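Peptidoglycan recognition protein SA CG11709-PA (Drosophila melanogaster, PDB 1S2J) binds peptidoglycan of Gram-positive bacteria to switch on the Toll pathway of innate immunity, and also has L,D-carboxypeptidase activity. Local coordinates at residues 71-76 against 139-144. Sequence-based numbering, arbitrary orientation.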
ATOM      1  N   THR A  71       8.254   2.601  -9.899  1.00 21.38           N
ATOM      2  CA  THR A  71       9.631   2.728  -9.474  1.00 21.69           C
ATOM      3  C   THR A  71      10.323   1.426  -9.927  1.00 22.22           C
ATOM      4  O   THR A  71       9.663   0.558 -10.503  1.00 21.84           O
ATOM      5  CB  THR A  71       9.579   2.926  -7.937  1.00 21.88           C
ATOM      6  OG1 THR A  71      10.377   4.045  -7.547  1.00 24.33           O
ATOM      7  CG2 THR A  71      10.103   1.760  -7.151  1.00 19.41           C
ATOM      8  N   GLY A  72      11.637   1.309  -9.743  1.00 23.30           N
ATOM      9  CA  GLY A  72      12.309   0.021  -9.886  1.00 24.66           C
ATOM     10  C   GLY A  72      11.850  -0.940  -8.785  1.00 26.30           C
ATOM     11  O   GLY A  72      11.127  -0.539  -7.861  1.00 25.74           O
ATOM     12  N   GLU A  73      12.237  -2.207  -8.885  1.00 27.44           N
ATOM     13  CA  GLU A  73      12.000  -3.164  -7.796  1.00 29.40           C
ATOM     14  C   GLU A  73      13.139  -3.155  -6.777  1.00 29.81           C
ATOM     15  O   GLU A  73      14.177  -2.533  -6.992  1.00 29.77           O
ATOM     16  CB  GLU A  73      11.812  -4.595  -8.317  1.00 29.37           C
ATOM     17  CG  GLU A  73      11.017  -4.716  -9.602  1.00 33.18           C
ATOM     18  CD  GLU A  73      10.626  -6.151  -9.909  1.00 38.53           C
ATOM     19  OE1 GLU A  73       9.482  -6.350 -10.352  1.00 41.76           O
ATOM     20  OE2 GLU A  73      11.448  -7.088  -9.706  1.00 40.76           O
ATOM     21  N   CYS A  74      12.941  -3.861  -5.670  1.00 30.53           N
ATOM     22  CA  CYS A  74      13.943  -3.909  -4.607  1.00 31.29           C
ATOM     23  C   CYS A  74      13.784  -5.188  -3.824  1.00 31.60           C
ATOM     24  O   CYS A  74      12.679  -5.730  -3.720  1.00 31.93           O
ATOM     25  CB  CYS A  74      13.802  -2.714  -3.653  1.00 31.07           C
ATOM     26  SG  CYS A  74      12.352  -2.783  -2.539  1.00 33.47           S
ATOM     27  N   SER A  75      14.888  -5.660  -3.257  1.00 32.01           N
ATOM     28  CA  SER A  75      14.842  -6.775  -2.336  1.00 32.58           C
ATOM     29  C   SER A  75      15.832  -6.558  -1.204  1.00 32.72           C
ATOM     30  O   SER A  75      16.957  -6.089  -1.423  1.00 33.70           O
ATOM     31  CB  SER A  75      15.137  -8.077  -3.057  1.00 32.60           C
ATOM     32  OG  SER A  75      15.344  -9.089  -2.097  1.00 34.97           O
ATOM     33  N   GLY A  76      15.415  -6.894   0.006  1.00 32.26           N
ATOM     34  CA  GLY A  76      16.263  -6.698   1.165  1.00 32.16           C
ATOM     35  C   GLY A  76      16.237  -5.260   1.623  1.00 31.71           C
ATOM     36  O   GLY A  76      15.950  -4.360   0.839  1.00 31.50           O
ATOM     37  N   GLY A 139       7.699  -1.360  -7.465  1.00 20.16           N
ATOM     38  CA  GLY A 139       8.008  -1.773  -8.829  1.00 20.74           C
ATOM     39  C   GLY A 139       6.968  -1.248  -9.809  1.00 21.39           C
ATOM     40  O   GLY A 139       6.155  -0.378  -9.477  1.00 21.76           O
ATOM     41  N   ASN A 140       6.996  -1.785 -11.021  1.00 22.97           N
ATOM     42  CA  ASN A 140       6.095  -1.393 -12.096  1.00 24.12           C
ATOM     43  C   ASN A 140       5.431  -2.633 -12.695  1.00 24.85           C
ATOM     44  O   ASN A 140       6.097  -3.444 -13.345  1.00 25.60           O
ATOM     45  CB  ASN A 140       6.886  -0.612 -13.143  1.00 24.40           C
ATOM     46  CG  ASN A 140       6.013  -0.022 -14.209  1.00 26.81           C
ATOM     47  OD1 ASN A 140       5.103  -0.673 -14.725  1.00 30.72           O
ATOM     48  ND2 ASN A 140       6.287   1.218 -14.562  1.00 30.43           N
ATOM     49  N   PHE A 141       4.120  -2.794 -12.486  1.00 25.17           N
ATOM     50  CA  PHE A 141       3.481  -4.075 -12.838  1.00 25.21           C
ATOM     51  C   PHE A 141       2.385  -3.994 -13.919  1.00 25.44           C
ATOM     52  O   PHE A 141       1.384  -4.721 -13.886  1.00 24.80           O
ATOM     53  CB  PHE A 141       3.061  -4.831 -11.569  1.00 23.90           C
ATOM     54  CG  PHE A 141       4.175  -4.952 -10.571  1.00 24.15           C
ATOM     55  CD1 PHE A 141       4.217  -4.122  -9.441  1.00 22.14           C
ATOM     56  CD2 PHE A 141       5.222  -5.840 -10.788  1.00 21.46           C
ATOM     57  CE1 PHE A 141       5.272  -4.201  -8.537  1.00 23.61           C
ATOM     58  CE2 PHE A 141       6.281  -5.922  -9.902  1.00 21.39           C
ATOM     59  CZ  PHE A 141       6.310  -5.114  -8.763  1.00 23.06           C
ATOM     60  N   VAL A 142       2.623  -3.108 -14.885  1.00 25.82           N
ATOM     61  CA  VAL A 142       1.834  -3.043 -16.113  1.00 26.62           C
ATOM     62  C   VAL A 142       1.984  -4.368 -16.864  1.00 27.60           C
ATOM     63  O   VAL A 142       0.988  -4.971 -17.236  1.00 27.70           O
ATOM     64  CB  VAL A 142       2.284  -1.862 -17.035  1.00 26.58           C
ATOM     65  CG1 VAL A 142       1.639  -1.947 -18.442  1.00 26.31           C
ATOM     66  CG2 VAL A 142       2.002  -0.505 -16.382  1.00 26.89           C
ATOM     67  N   ASP A 143       3.226  -4.823 -17.062  1.00 28.68           N
ATOM     68  CA  ASP A 143       3.521  -5.986 -17.917  1.00 30.43           C
ATOM     69  C   ASP A 143       3.969  -7.234 -17.177  1.00 30.44           C
ATOM     70  O   ASP A 143       4.181  -8.274 -17.797  1.00 31.35           O
ATOM     71  CB  ASP A 143       4.566  -5.627 -18.993  1.00 30.86           C
ATOM     72  CG  ASP A 143       4.006  -4.670 -20.055  1.00 33.60           C
ATOM     73  OD1 ASP A 143       4.682  -3.651 -20.377  1.00 34.91           O
ATOM     74  OD2 ASP A 143       2.888  -4.855 -20.603  1.00 33.72           O
ATOM     75  N   LYS A 144       4.111  -7.142 -15.860  1.00 30.31           N
ATOM     76  CA  LYS A 144       4.566  -8.273 -15.060  1.00 29.78           C
ATOM     77  C   LYS A 144       3.908  -8.261 -13.685  1.00 29.04           C
ATOM     78  O   LYS A 144       3.305  -7.273 -13.279  1.00 28.82           O
ATOM     79  CB  LYS A 144       6.114  -8.296 -14.930  1.00 30.63           C
ATOM     80  CG  LYS A 144       6.783  -6.946 -14.585  1.00 32.70           C
ATOM     81  CD  LYS A 144       8.232  -7.092 -14.095  1.00 35.24           C
ATOM     82  CE  LYS A 144       8.964  -5.716 -14.046  1.00 39.11           C
ATOM     83  NZ  LYS A 144       8.780  -4.886 -12.772  1.00 41.37           N
TER
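Glu-73 and Lys-144 join two neighbouring loops of the PGRP (amidase 2) fold, a mixed beta sheet flanked by helices. One loop runs from strand 61-68 to helix 76-94, the other from strand 132-137 to helix 148-163, and the two strands lie side by side and parallel in the sheet. Lys-144 reaches across from the 139-144 loop. Its CB leans toward the 71-76 loop, and CG follows, set between the backbone N and the carbonyl carbon (chi1 46°). Lys-144 CD and CE then run extended, closing on Glu-73 OE1 to 4.0 and 3.8 Å. A final bend at chi4 (86°) turns Lys-144 NZ into a salt bridge with Glu-73 OE1, 2.9 Å away, reached from above the carboxylate plane. The same Lys-144 NZ donates to Asn-140 O at 3.1 Å, so the ammonium ties its own loop together while gripping the other. Glu-73 arrives from the opposite direction on an extended chain. Beside the salt bridge the backbones touch through Gly-139, whose N bonds to Thr-69 OG1. Gly-139 CA faces Thr-71 O at 3.3 Å and Gly-72 O at 3.5 Å, both CA-H...O contacts. Thr-71 also packs on Ile-83, while the Cys-74 to Cys-80 disulfide ties the 71-76 loop to helix 76-94. Phe-141 lies against His-68 of strand 61-68 and meets the glutamate obliquely, the carboxylate and ring planes 43° apart, with Phe-141 CE2 3.3 Å from Glu-73 OE1.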